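Voltage-sensor containing phosphatase (Ciona intestinalis, PDB 3V0D) probably dephosphorylates membrane phosphoinositides through a PTEN-like phosphatase and C2 pair controlled by an attached voltage sensor. Local coordinates at residues Asn96-Val101 / Thr133-Ser138; Trp140-Gly145 / Arg180-Phe185; Glu186-Asn191 / Gln195-Lys200; Thr205-Thr210 / Leu223-Val228. The protein carries 1 engineered substitution. All blocks are in the same frame, centred on the assembly; numbering follows the deposited sequence. Where two conformers were deposited one is given.

Contact 1: residues Asn96-Val101 / Thr133-Ser138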
loop_
_atom_site.group_PDB
_atom_site.type_symbol
_atom_site.label_atom_id
_atom_site.label_comp_id
_atom_site.label_asym_id
_atom_site.label_seq_id
_atom_site.Cartn_x
_atom_site.Cartn_y
_atom_site.Cartn_z
ATOM N N ASN A 96 1.379 4.005 0.974
ATOM C CA ASN A 96 -0.045 3.801 0.832
ATOM C C ASN A 96 -0.324 2.924 -0.398
ATOM O O ASN A 96 0.589 2.296 -0.942
ATOM C CB ASN A 96 -0.769 5.162 0.810
ATOM C CG ASN A 96 -0.767 5.800 2.191
ATOM O OD1 ASN A 96 -1.605 5.468 3.034
ATOM N ND2 ASN A 96 0.172 6.693 2.452
ATOM N N VAL A 97 -1.590 2.830 -0.799
ATOM C CA VAL A 97 -2.036 1.880 -1.814
ATOM C C VAL A 97 -2.785 2.596 -2.910
ATOM O O VAL A 97 -3.373 3.657 -2.691
ATOM C CB VAL A 97 -2.937 0.751 -1.209
ATOM C CG1 VAL A 97 -2.112 -0.171 -0.316
ATOM C CG2 VAL A 97 -4.147 1.322 -0.491
ATOM N N PRO A 98 -2.829 1.989 -4.107
ATOM C CA PRO A 98 -3.741 2.478 -5.146
ATOM C C PRO A 98 -5.184 2.124 -4.760
ATOM O O PRO A 98 -5.430 1.159 -4.035
ATOM C CB PRO A 98 -3.327 1.641 -6.363
ATOM C CG PRO A 98 -2.902 0.327 -5.777
ATOM C CD PRO A 98 -2.168 0.721 -4.494
ATOM N N THR A 99 -6.131 2.860 -5.327
ATOM C CA THR A 99 -7.503 2.380 -5.265
ATOM C C THR A 99 -7.600 1.071 -6.063
ATOM O O THR A 99 -6.804 0.835 -6.986
ATOM C CB THR A 99 -8.506 3.400 -5.808
ATOM O OG1 THR A 99 -8.247 3.596 -7.207
ATOM C CG2 THR A 99 -8.469 4.702 -5.028
ATOM N N LEU A 100 -8.597 0.244 -5.750
ATOM C CA LEU A 100 -8.783 -0.968 -6.553
ATOM C C LEU A 100 -9.131 -0.624 -7.980
ATOM O O LEU A 100 -8.642 -1.291 -8.898
ATOM C CB LEU A 100 -9.775 -1.956 -5.930
ATOM C CG LEU A 100 -9.307 -2.648 -4.645
ATOM C CD1 LEU A 100 -10.392 -3.608 -4.177
ATOM C CD2 LEU A 100 -7.986 -3.388 -4.823
ATOM N N VAL A 101 -9.926 0.428 -8.195
ATOM C CA VAL A 101 -10.189 0.870 -9.563
ATOM C C VAL A 101 -8.876 1.168 -10.278
ATOM O O VAL A 101 -8.660 0.743 -11.424
ATOM C CB VAL A 101 -11.134 2.070 -9.565
ATOM C CG1 VAL A 101 -11.131 2.780 -10.914
ATOM C CG2 VAL A 101 -12.531 1.630 -9.192
ATOM N N THR A 133 6.026 0.024 -5.702
ATOM C CA THR A 133 6.466 -0.792 -6.830
ATOM C C THR A 133 6.125 -2.267 -6.602
ATOM O O THR A 133 5.599 -2.946 -7.503
ATOM C CB THR A 133 7.953 -0.547 -7.093
ATOM O OG1 THR A 133 8.104 0.760 -7.630
ATOM C CG2 THR A 133 8.515 -1.515 -8.110
ATOM N N GLY A 134 6.421 -2.780 -5.411
ATOM C CA GLY A 134 6.153 -4.180 -5.136
ATOM C C GLY A 134 4.674 -4.516 -5.180
ATOM O O GLY A 134 4.299 -5.628 -5.543
ATOM N N THR A 135 3.809 -3.576 -4.800
ATOM C CA THR A 135 2.373 -3.822 -4.824
ATOM C C THR A 135 1.946 -4.106 -6.271
ATOM O O THR A 135 1.190 -5.057 -6.541
ATOM C CB THR A 135 1.596 -2.594 -4.291
ATOM O OG1 THR A 135 2.076 -2.223 -2.997
ATOM C CG2 THR A 135 0.126 -2.855 -4.193
ATOM N N LEU A 136 2.387 -3.262 -7.209
ATOM C CA LEU A 136 1.976 -3.432 -8.599
ATOM C C LEU A 136 2.740 -4.546 -9.311
ATOM O O LEU A 136 2.143 -5.252 -10.120
ATOM C CB LEU A 136 2.023 -2.106 -9.367
ATOM C CG LEU A 136 0.741 -1.256 -9.241
ATOM C CD1 LEU A 136 0.474 -0.830 -7.790
ATOM C CD2 LEU A 136 0.777 -0.075 -10.170
ATOM N N VAL A 137 4.034 -4.686 -9.035
ATOM C CA VAL A 137 4.776 -5.773 -9.650
ATOM C C VAL A 137 4.183 -7.119 -9.224
ATOM O O VAL A 137 3.997 -8.025 -10.044
ATOM C CB VAL A 137 6.289 -5.719 -9.331
ATOM C CG1 VAL A 137 6.977 -7.017 -9.746
ATOM C CG2 VAL A 137 6.958 -4.544 -9.997
ATOM N N SER A 138 3.899 -7.274 -7.924
ATOM C CA SER A 138 3.370 -8.546 -7.442
ATOM C C SER A 138 1.998 -8.821 -8.033
ATOM O O SER A 138 1.688 -9.947 -8.400
ATOM C CB SER A 138 3.316 -8.558 -5.910
ATOM O OG SER A 138 4.606 -8.413 -5.350
HETATM O O HOH W 1 1.046 0.621 -3.263
#
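Pro-98 packs on Thr-135 and Leu-136 in a small buried contact inside the phosphatase domain. It joins the loop leading into helix 100-115 to the early turns of helix 131-143. The proline ring supplies two atoms. Pro-98 CG meets Leu-136 CD1 at 4.1 Å; the ring and the leucine branch lie side by side, pointing opposite ways. Pro-98 CD lies 4.3 Å from Thr-135 CG2. A chi2 of 62° turns Leu-136 CD1, rather than CD2, to the ring.

The polar part is bridged by a water. It donates to Asn-96 O at 2.9 Å and to Thr-135 OG1 at 3.0 Å. Asn-96 O also accepts from Gln-178 of helix 176-191. Thr-135 OG1 also bonds to Gly-131 O, one turn back. The threonine torsion, chi1 -54°, sets OG1 anti to the carbonyl carbon and leaves CG2 for the proline. One side chain thus serves both the water and the apolar patch. Just beyond Pro-98, Thr-99 caps the start of helix 100-115.

Helix 131-143 follows directly on the phosphate-binding P-loop of the protein tyrosine phosphatase fold. Thr-133 OG1 bonds to Ser-126, the engineered residue, in the signature cysteine position of that loop. Segment 96-101 probably belongs to the exit of the loop equivalent to the WPD loop; the contact then joins that loop to the helix behind the P-loop.

Contact 2: residues Trp140-Gly145 / Arg180-Phe185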
loop_
_atom_site.group_PDB
_atom_site.type_symbol
_atom_site.label_atom_id
_atom_site.label_comp_id
_atom_site.label_asym_id
_atom_site.label_seq_id
_atom_site.Cartn_x
_atom_site.Cartn_y
_atom_site.Cartn_z
ATOM N N TRP A 140 0.954 -7.741 -10.959
ATOM C CA TRP A 140 1.204 -8.137 -12.354
ATOM C C TRP A 140 1.639 -9.591 -12.466
ATOM O O TRP A 140 1.184 -10.304 -13.346
ATOM C CB TRP A 140 2.221 -7.200 -13.013
ATOM C CG TRP A 140 2.609 -7.718 -14.353
ATOM C CD1 TRP A 140 3.801 -8.327 -14.688
ATOM C CD2 TRP A 140 1.784 -7.810 -15.506
ATOM N NE1 TRP A 140 3.767 -8.760 -15.987
ATOM C CE2 TRP A 140 2.533 -8.470 -16.505
ATOM C CE3 TRP A 140 0.484 -7.404 -15.793
ATOM C CZ2 TRP A 140 2.020 -8.732 -17.769
ATOM C CZ3 TRP A 140 -0.028 -7.669 -17.052
ATOM C CH2 TRP A 140 0.743 -8.318 -18.023
ATOM N N LEU A 141 2.530 -10.032 -11.571
ATOM C CA LEU A 141 3.004 -11.403 -11.627
ATOM C C LEU A 141 1.893 -12.407 -11.396
ATOM O O LEU A 141 1.905 -13.485 -11.994
ATOM C CB LEU A 141 4.152 -11.611 -10.646
ATOM C CG LEU A 141 5.411 -10.835 -10.978
ATOM C CD1 LEU A 141 6.400 -10.912 -9.816
ATOM C CD2 LEU A 141 6.024 -11.284 -12.334
ATOM N N LEU A 142 0.923 -12.057 -10.548
ATOM C CA LEU A 142 -0.278 -12.863 -10.380
ATOM C C LEU A 142 -1.095 -12.872 -11.670
ATOM O O LEU A 142 -1.562 -13.920 -12.127
ATOM C CB LEU A 142 -1.157 -12.318 -9.254
ATOM C CG LEU A 142 -0.674 -12.534 -7.838
ATOM C CD1 LEU A 142 -1.553 -11.762 -6.858
ATOM C CD2 LEU A 142 -0.622 -14.026 -7.498
ATOM N N GLU A 143 -1.317 -11.692 -12.249
ATOM C CA GLU A 143 -2.085 -11.613 -13.510
ATOM C C GLU A 143 -1.433 -12.460 -14.603
ATOM O O GLU A 143 -2.126 -13.137 -15.369
ATOM C CB GLU A 143 -2.182 -10.164 -13.978
ATOM C CG GLU A 143 -2.914 -10.059 -15.325
ATOM C CD GLU A 143 -4.329 -10.620 -15.312
ATOM O OE1 GLU A 143 -4.846 -10.973 -16.406
ATOM O OE2 GLU A 143 -4.919 -10.721 -14.222
ATOM N N ASP A 144 -0.110 -12.417 -14.675
ATOM C CA ASP A 144 0.627 -13.097 -15.715
ATOM C C ASP A 144 0.777 -14.581 -15.437
ATOM O O ASP A 144 1.296 -15.302 -16.268
ATOM C CB ASP A 144 2.006 -12.438 -15.849
ATOM C CG ASP A 144 2.637 -12.634 -17.218
ATOM O OD1 ASP A 144 3.879 -12.733 -17.250
ATOM O OD2 ASP A 144 1.902 -12.676 -18.242
ATOM N N GLY A 145 0.343 -15.054 -14.275
ATOM C CA GLY A 145 0.277 -16.480 -13.977
ATOM C C GLY A 145 1.540 -17.109 -13.439
ATOM O O GLY A 145 1.565 -18.304 -13.246
ATOM N N ARG A 180 -2.188 -6.407 1.870
ATOM C CA ARG A 180 -3.615 -6.651 1.785
ATOM C C ARG A 180 -4.136 -6.393 0.367
ATOM O O ARG A 180 -4.992 -7.133 -0.117
ATOM C CB ARG A 180 -4.330 -5.789 2.815
ATOM C CG ARG A 180 -5.832 -5.895 2.773
ATOM C CD ARG A 180 -6.487 -5.372 4.062
ATOM N NE ARG A 180 -5.852 -4.196 4.654
ATOM C CZ ARG A 180 -5.001 -4.185 5.684
ATOM N NH1 ARG A 180 -4.525 -3.024 6.067
ATOM N NH2 ARG A 180 -4.626 -5.281 6.346
ATOM N N TYR A 181 -3.661 -5.335 -0.283
ATOM C CA TYR A 181 -4.174 -4.970 -1.597
ATOM C C TYR A 181 -3.738 -5.950 -2.678
ATOM O O TYR A 181 -4.509 -6.219 -3.606
ATOM C CB TYR A 181 -3.849 -3.495 -1.916
ATOM C CG TYR A 181 -4.960 -2.594 -1.404
ATOM C CD1 TYR A 181 -5.315 -2.569 -0.046
ATOM C CD2 TYR A 181 -5.729 -1.842 -2.293
ATOM C CE1 TYR A 181 -6.366 -1.843 0.409
ATOM C CE2 TYR A 181 -6.836 -1.111 -1.835
ATOM C CZ TYR A 181 -7.152 -1.133 -0.486
ATOM O OH TYR A 181 -8.257 -0.464 -0.008
ATOM N N VAL A 182 -2.530 -6.524 -2.572
ATOM C CA VAL A 182 -2.164 -7.607 -3.487
ATOM C C VAL A 182 -3.115 -8.793 -3.245
ATOM O O VAL A 182 -3.561 -9.456 -4.192
ATOM C CB VAL A 182 -0.679 -8.010 -3.381
ATOM C CG1 VAL A 182 -0.342 -9.082 -4.397
ATOM C CG2 VAL A 182 0.223 -6.792 -3.583
ATOM N N GLY A 183 -3.445 -9.063 -1.978
ATOM C CA GLY A 183 -4.409 -10.108 -1.654
ATOM C C GLY A 183 -5.781 -9.823 -2.224
ATOM O O GLY A 183 -6.459 -10.731 -2.713
ATOM N N TYR A 184 -6.216 -8.564 -2.174
ATOM C CA TYR A 184 -7.460 -8.183 -2.810
ATOM C C TYR A 184 -7.428 -8.489 -4.309
ATOM O O TYR A 184 -8.421 -8.989 -4.869
ATOM C CB TYR A 184 -7.729 -6.704 -2.631
ATOM C CG TYR A 184 -8.213 -6.232 -1.267
ATOM C CD1 TYR A 184 -8.238 -4.865 -1.002
ATOM C CD2 TYR A 184 -8.681 -7.097 -0.269
ATOM C CE1 TYR A 184 -8.770 -4.362 0.176
ATOM C CE2 TYR A 184 -9.212 -6.602 0.924
ATOM C CZ TYR A 184 -9.286 -5.225 1.125
ATOM O OH TYR A 184 -9.828 -4.680 2.268
ATOM N N PHE A 185 -6.312 -8.180 -4.980
ATOM C CA PHE A 185 -6.209 -8.495 -6.392
ATOM C C PHE A 185 -6.321 -10.008 -6.641
ATOM O O PHE A 185 -7.014 -10.439 -7.558
ATOM C CB PHE A 185 -4.932 -7.913 -7.004
ATOM C CG PHE A 185 -4.870 -8.186 -8.474
ATOM C CD1 PHE A 185 -5.792 -7.606 -9.345
ATOM C CD2 PHE A 185 -3.959 -9.107 -8.992
ATOM C CE1 PHE A 185 -5.815 -7.959 -10.697
ATOM C CE2 PHE A 185 -3.965 -9.423 -10.339
ATOM C CZ PHE A 185 -4.873 -8.850 -11.194
#
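Leu-142 makes the first contact of segment 140-145 with helix 176-191. It points toward the other helix, with chi2 172° extending CD1 outward. Leu-142 CD1 lies 3.8 Å from Val-182 CG1, the two side chains crossing obliquely. Leu-142 CD1 is also 4.2 Å from Phe-185 CD2, near the plane of that ring. Ala-153 of helix 150-161 touches Leu-142 as well, and Val-182 also packs on this third helix.

Glu-143 comes next and meets the far end of the Phe-185 ring. Glu-143 N lies in the ring plane at the edge, 4.0 Å from Phe-185 CE2. The carboxylate atom Glu-143 OE2 also approaches at the edge, 3.6 Å from Phe-185 CZ. Carboxylate and ring planes are 62° apart. Phe-185 CG is anti to its own backbone N (chi1 -177°), which sends the ring across to the neighbouring helix. Glu-143 OE1 forms a salt bridge with Lys-111, and OE2 has a long, weak ion pair with Lys-189.

Gly-145, with positive phi and bonds back into the last turn, makes a Schellman motif.

No hydrogen bond crosses the contact. The leucine, valine and phenylalanine hold it by apolar packing. The edge of an aromatic ring carries slight positive charge, so the approach of Glu-143 OE2 is probably mildly favourable. The nearby lysines would help to keep the carboxylate charged.

Contact 3: residues Glu186-Asn191 / Gln195-Lys200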
loop_
_atom_site.group_PDB
_atom_site.type_symbol
_atom_site.label_atom_id
_atom_site.label_comp_id
_atom_site.label_asym_id
_atom_site.label_seq_id
_atom_site.Cartn_x
_atom_site.Cartn_y
_atom_site.Cartn_z
ATOM N N GLU A 186 -5.643 -10.802 -5.826
ATOM C CA GLU A 186 -5.769 -12.253 -5.937
ATOM C C GLU A 186 -7.233 -12.682 -5.838
ATOM O O GLU A 186 -7.703 -13.517 -6.625
ATOM C CB GLU A 186 -4.931 -12.921 -4.855
ATOM C CG GLU A 186 -5.026 -14.457 -4.877
ATOM C CD GLU A 186 -4.368 -15.159 -3.693
ATOM O OE1 GLU A 186 -3.552 -14.563 -2.988
ATOM O OE2 GLU A 186 -4.656 -16.362 -3.488
ATOM N N LYS A 187 -7.954 -12.117 -4.868
ATOM C CA LYS A 187 -9.362 -12.455 -4.674
ATOM C C LYS A 187 -10.210 -12.024 -5.867
ATOM O O LYS A 187 -11.152 -12.739 -6.265
ATOM C CB LYS A 187 -9.893 -11.819 -3.386
ATOM C CG LYS A 187 -11.323 -12.214 -3.029
ATOM C CD LYS A 187 -11.710 -11.836 -1.605
ATOM C CE LYS A 187 -10.931 -12.643 -0.571
ATOM N NZ LYS A 187 -11.074 -14.123 -0.774
ATOM N N ILE A 188 -9.920 -10.856 -6.429
ATOM C CA ILE A 188 -10.630 -10.376 -7.605
ATOM C C ILE A 188 -10.430 -11.333 -8.795
ATOM O O ILE A 188 -11.388 -11.697 -9.488
ATOM C CB ILE A 188 -10.189 -8.944 -7.921
ATOM C CG1 ILE A 188 -10.847 -8.017 -6.910
ATOM C CG2 ILE A 188 -10.539 -8.545 -9.365
ATOM C CD1 ILE A 188 -10.285 -6.617 -6.864
ATOM N N LYS A 189 -9.189 -11.758 -9.022
ATOM C CA LYS A 189 -8.918 -12.716 -10.093
ATOM C C LYS A 189 -9.612 -14.037 -9.853
ATOM O O LYS A 189 -10.193 -14.610 -10.776
ATOM C CB LYS A 189 -7.393 -12.826 -10.276
ATOM C CG LYS A 189 -6.903 -13.638 -11.460
ATOM C CD LYS A 189 -5.385 -13.550 -11.609
ATOM C CE LYS A 189 -4.876 -14.429 -12.736
ATOM N NZ LYS A 189 -5.411 -14.063 -14.056
ATOM N N LYS A 190 -9.551 -14.540 -8.625
ATOM C CA LYS A 190 -10.050 -15.879 -8.358
ATOM C C LYS A 190 -11.560 -15.944 -8.227
ATOM O O LYS A 190 -12.158 -16.936 -8.664
ATOM C CB LYS A 190 -9.382 -16.457 -7.115
ATOM C CG LYS A 190 -7.929 -16.843 -7.330
ATOM C CD LYS A 190 -7.332 -17.529 -6.112
ATOM C CE LYS A 190 -5.893 -17.969 -6.391
ATOM N NZ LYS A 190 -5.242 -18.579 -5.202
ATOM N N ASN A 191 -12.194 -14.920 -7.662
ATOM C CA ASN A 191 -13.607 -14.989 -7.295
ATOM C C ASN A 191 -14.525 -14.073 -8.065
ATOM O O ASN A 191 -15.744 -14.292 -8.063
ATOM C CB ASN A 191 -13.789 -14.716 -5.792
ATOM C CG ASN A 191 -13.055 -15.739 -4.908
ATOM O OD1 ASN A 191 -12.580 -16.776 -5.379
ATOM N ND2 ASN A 191 -12.976 -15.443 -3.622
ATOM N N GLN A 195 -12.950 -8.803 -12.408
ATOM C CA GLN A 195 -13.794 -7.604 -12.460
ATOM C C GLN A 195 -13.839 -6.956 -11.083
ATOM O O GLN A 195 -13.742 -7.646 -10.066
ATOM C CB GLN A 195 -15.237 -7.954 -12.878
ATOM C CG GLN A 195 -15.353 -8.822 -14.138
ATOM C CD GLN A 195 -14.984 -8.120 -15.444
ATOM O OE1 GLN A 195 -14.662 -8.786 -16.447
ATOM N NE2 GLN A 195 -15.071 -6.808 -15.468
ATOM N N LEU A 196 -14.013 -5.633 -11.039
ATOM C CA LEU A 196 -14.187 -4.957 -9.777
ATOM C C LEU A 196 -15.394 -5.557 -9.048
ATOM O O LEU A 196 -16.455 -5.730 -9.649
ATOM C CB LEU A 196 -14.411 -3.450 -9.996
ATOM C CG LEU A 196 -14.333 -2.585 -8.735
ATOM C CD1 LEU A 196 -12.884 -2.458 -8.267
ATOM C CD2 LEU A 196 -14.943 -1.211 -8.962
ATOM N N PRO A 197 -15.264 -5.861 -7.747
ATOM C CA PRO A 197 -16.427 -6.384 -7.021
ATOM C C PRO A 197 -17.562 -5.369 -6.980
ATOM O O PRO A 197 -17.316 -4.165 -7.088
ATOM C CB PRO A 197 -15.872 -6.641 -5.604
ATOM C CG PRO A 197 -14.408 -6.892 -5.832
ATOM C CD PRO A 197 -14.034 -5.921 -6.933
ATOM N N PRO A 198 -18.791 -5.843 -6.769
ATOM C CA PRO A 198 -19.904 -4.894 -6.684
ATOM C C PRO A 198 -19.739 -3.934 -5.513
ATOM O O PRO A 198 -19.182 -4.290 -4.463
ATOM C CB PRO A 198 -21.135 -5.769 -6.421
ATOM C CG PRO A 198 -20.684 -7.146 -6.350
ATOM C CD PRO A 198 -19.212 -7.236 -6.540
ATOM N N MET A 199 -20.249 -2.730 -5.707
ATOM C CA MET A 199 -20.240 -1.710 -4.673
ATOM C C MET A 199 -20.908 -2.195 -3.385
ATOM O O MET A 199 -21.929 -2.899 -3.416
ATOM C CB MET A 199 -20.899 -0.426 -5.207
ATOM C CG MET A 199 -20.727 0.806 -4.298
ATOM S SD MET A 199 -21.401 2.367 -4.906
ATOM C CE MET A 199 -20.309 2.734 -6.280
ATOM N N LYS A 200 -20.306 -1.830 -2.259
ATOM C CA LYS A 200 -20.944 -2.031 -0.971
ATOM C C LYS A 200 -20.820 -0.738 -0.190
ATOM O O LYS A 200 -19.714 -0.214 0.024
ATOM C CB LYS A 200 -20.281 -3.182 -0.233
ATOM C CG LYS A 200 -20.962 -3.592 1.043
ATOM C CD LYS A 200 -20.687 -5.054 1.344
ATOM C CE LYS A 200 -19.688 -5.207 2.453
ATOM N NZ LYS A 200 -18.649 -6.178 2.057
#
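Ile-188 carries this contact, using both of its branches against Gln-195 and Pro-197. It sits near the C-terminal end of helix 176-191 and points toward the chain that follows. Ile-188 CG2, anti to the backbone N, reaches Gln-195 O at 3.4 Å. The other branch, CG1 and CD1, goes to the proline. With chi1 at -75°, Ile-188 CG1 is anti to the carbonyl carbon and lies 3.9 Å from Pro-197 CG. Ile-188 CD1 lies 3.8 Å from Pro-197 CD. The isoleucine chain is nearly perpendicular to the proline and rests against its CD and CG.

Gln-195 takes part through its backbone. Its CB points away from the helix. The preceding residue, Gly-194, has a backbone hydrogen bond with Ile-188, which holds the returning chain close to the helix end. Pro-197 is further packed by Tyr-192, Ser-297 and Leu-298.

Elsewhere on the helix, Lys-190 NZ and Glu-186 OE2 form a salt bridge of 2.9 Å. The lysine meets the oxygen on its anti side, 26° out of the carboxylate plane. Lys-190 also bonds to Asp-148 O, and Glu-186 OE1 to Ala-150 N.

After the helix the chain turns and passes across its last turns, by Ile-188, on the way to the C2 domain. Across the two segments it relies on van der Waals contact alone, with no hydrogen bond or salt bridge between them.

Contact 4: residues Thr205-Thr210 / Leu223-Val228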
loop_
_atom_site.group_PDB
_atom_site.type_symbol
_atom_site.label_atom_id
_atom_site.label_comp_id
_atom_site.label_asym_id
_atom_site.label_seq_id
_atom_site.Cartn_x
_atom_site.Cartn_y
_atom_site.Cartn_z
ATOM N N THR A 205 -19.637 2.246 12.629
ATOM C CA THR A 205 -20.414 2.549 13.831
ATOM C C THR A 205 -19.650 2.277 15.122
ATOM O O THR A 205 -20.115 2.684 16.199
ATOM C CB THR A 205 -21.704 1.744 13.874
ATOM O OG1 THR A 205 -21.356 0.365 13.809
ATOM C CG2 THR A 205 -22.628 2.119 12.719
ATOM N N GLY A 206 -18.491 1.639 15.035
ATOM C CA GLY A 206 -17.704 1.399 16.222
ATOM C C GLY A 206 -16.260 1.060 15.895
ATOM O O GLY A 206 -15.953 0.575 14.784
ATOM N N VAL A 207 -15.370 1.306 16.861
ATOM C CA VAL A 207 -13.985 0.886 16.776
ATOM C C VAL A 207 -13.586 0.315 18.126
ATOM O O VAL A 207 -13.920 0.893 19.167
ATOM C CB VAL A 207 -13.038 2.037 16.283
ATOM C CG1 VAL A 207 -13.148 3.340 17.138
ATOM C CG2 VAL A 207 -11.599 1.552 16.168
ATOM N N THR A 208 -12.895 -0.823 18.093
ATOM C CA THR A 208 -12.453 -1.530 19.288
ATOM C C THR A 208 -10.965 -1.778 19.152
ATOM O O THR A 208 -10.538 -2.304 18.124
ATOM C CB THR A 208 -13.201 -2.867 19.429
ATOM O OG1 THR A 208 -14.606 -2.581 19.452
ATOM C CG2 THR A 208 -12.805 -3.602 20.711
ATOM N N ILE A 209 -10.199 -1.407 20.182
ATOM C CA ILE A 209 -8.759 -1.609 20.177
ATOM C C ILE A 209 -8.397 -2.437 21.402
ATOM O O ILE A 209 -8.689 -2.044 22.534
ATOM C CB ILE A 209 -7.996 -0.283 20.202
ATOM C CG1 ILE A 209 -8.487 0.650 19.089
ATOM C CG2 ILE A 209 -6.497 -0.532 20.134
ATOM C CD1 ILE A 209 -7.861 2.046 19.099
ATOM N N THR A 210 -7.762 -3.579 21.154
ATOM C CA THR A 210 -7.303 -4.468 22.226
ATOM C C THR A 210 -5.831 -4.253 22.524
ATOM O O THR A 210 -5.094 -3.760 21.681
ATOM C CB THR A 210 -7.552 -5.938 21.853
ATOM O OG1 THR A 210 -6.797 -6.269 20.674
ATOM C CG2 THR A 210 -9.041 -6.182 21.643
ATOM N N LEU A 223 -6.276 9.331 21.940
ATOM C CA LEU A 223 -6.467 8.937 20.552
ATOM C C LEU A 223 -7.567 9.703 19.832
ATOM O O LEU A 223 -8.593 10.089 20.419
ATOM C CB LEU A 223 -6.765 7.431 20.469
ATOM C CG LEU A 223 -5.636 6.492 20.919
ATOM C CD1 LEU A 223 -6.111 5.050 20.872
ATOM C CD2 LEU A 223 -4.366 6.679 20.092
ATOM N N SER A 224 -7.363 9.822 18.532
ATOM C CA SER A 224 -8.399 10.281 17.617
ATOM C C SER A 224 -8.317 9.404 16.371
ATOM O O SER A 224 -7.296 8.767 16.107
ATOM C CB SER A 224 -8.256 11.768 17.291
ATOM O OG SER A 224 -6.958 12.055 16.848
ATOM N N MET A 225 -9.401 9.391 15.600
ATOM C CA MET A 225 -9.493 8.541 14.414
ATOM C C MET A 225 -10.046 9.373 13.272
ATOM O O MET A 225 -11.091 10.009 13.422
ATOM C CB MET A 225 -10.408 7.343 14.678
ATOM C CG MET A 225 -10.491 6.375 13.513
ATOM S SD MET A 225 -11.633 5.018 13.787
ATOM C CE MET A 225 -13.194 5.879 13.624
ATOM N N GLN A 226 -9.348 9.354 12.146
ATOM C CA GLN A 226 -9.763 10.060 10.945
ATOM C C GLN A 226 -10.083 9.039 9.871
ATOM O O GLN A 226 -9.297 8.119 9.611
ATOM C CB GLN A 226 -8.614 10.946 10.470
ATOM C CG GLN A 226 -8.970 11.822 9.281
ATOM C CD GLN A 226 -7.754 12.500 8.718
ATOM O OE1 GLN A 226 -6.759 11.847 8.395
ATOM N NE2 GLN A 226 -7.823 13.827 8.556
ATOM N N ILE A 227 -11.231 9.220 9.224
ATOM C CA ILE A 227 -11.613 8.391 8.073
ATOM C C ILE A 227 -11.470 9.244 6.813
ATOM O O ILE A 227 -12.002 10.364 6.752
ATOM C CB ILE A 227 -13.062 7.854 8.204
ATOM C CG1 ILE A 227 -13.248 7.114 9.535
ATOM C CG2 ILE A 227 -13.413 6.992 6.979
ATOM C CD1 ILE A 227 -14.626 6.503 9.748
ATOM N N VAL A 228 -10.750 8.696 5.837
ATOM C CA VAL A 228 -10.450 9.374 4.582
ATOM C C VAL A 228 -11.016 8.554 3.421
ATOM O O VAL A 228 -10.841 7.319 3.372
ATOM C CB VAL A 228 -8.911 9.538 4.431
ATOM C CG1 VAL A 228 -8.520 10.042 3.034
ATOM C CG2 VAL A 228 -8.354 10.443 5.513
#
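Val-207 and Met-225 meet tip to tip, and so do Ile-209 and Leu-223. These two pairs are the tight part of a contact between facing sheets of the C2 domain. Val-207 CG1 stands 4.0 Å from Met-225 SD. The valine methyl takes the crowded position between backbone N and carbonyl carbon, chi1 54°. The methionine is extended as far as its sulfur. In the second pair, Ile-209 CD1 touches Leu-223 CD1 at 3.9 Å. The backbones stay well apart, with 9.2 Å between the CA atoms of Val-207 and Met-225. Phe-239 adds its ring to this core, touching Val-207, Leu-223 and Met-225.

The alternate residues belong to the looser, partly exposed side. Thr-208, Thr-210, Ser-224 and Gln-226 make no contact with the opposite segment. Gln-226 instead bonds to Glu-233 and Arg-273. Thr-205 and Gly-206 form a classic beta bulge opposite Thr-332.

The two strands belong to different antiparallel sheets, packed face to face as in the beta sandwich of C2 domains. Strand 202-210 is the middle of five, between 255-260 and 328-335. Strand 223-229 runs between 232-238 and 269-276.

Overall arrangement
Contacts 1, 2 and 3 form one touching cluster beside the junction of the phosphatase and C2 domains, and contact 4 stands apart in the C2 domain. Centres of contacts 1 and 2 are about 9 Å apart, and both use helix 131-143. Contacts 2 and 3 share helix 176-191, with centres about 12 Å apart. Contact 1 also touches contact 3, through Leu-100 and Val-101. All four come in series along the chain. Contact 4 lies about 26 Å from contact 3, centre to centre, without touching it. Helix 176-191 and strand 202-210 are consecutive, so contact 3 marks the passage from the phosphatase core to the C2 sandwich.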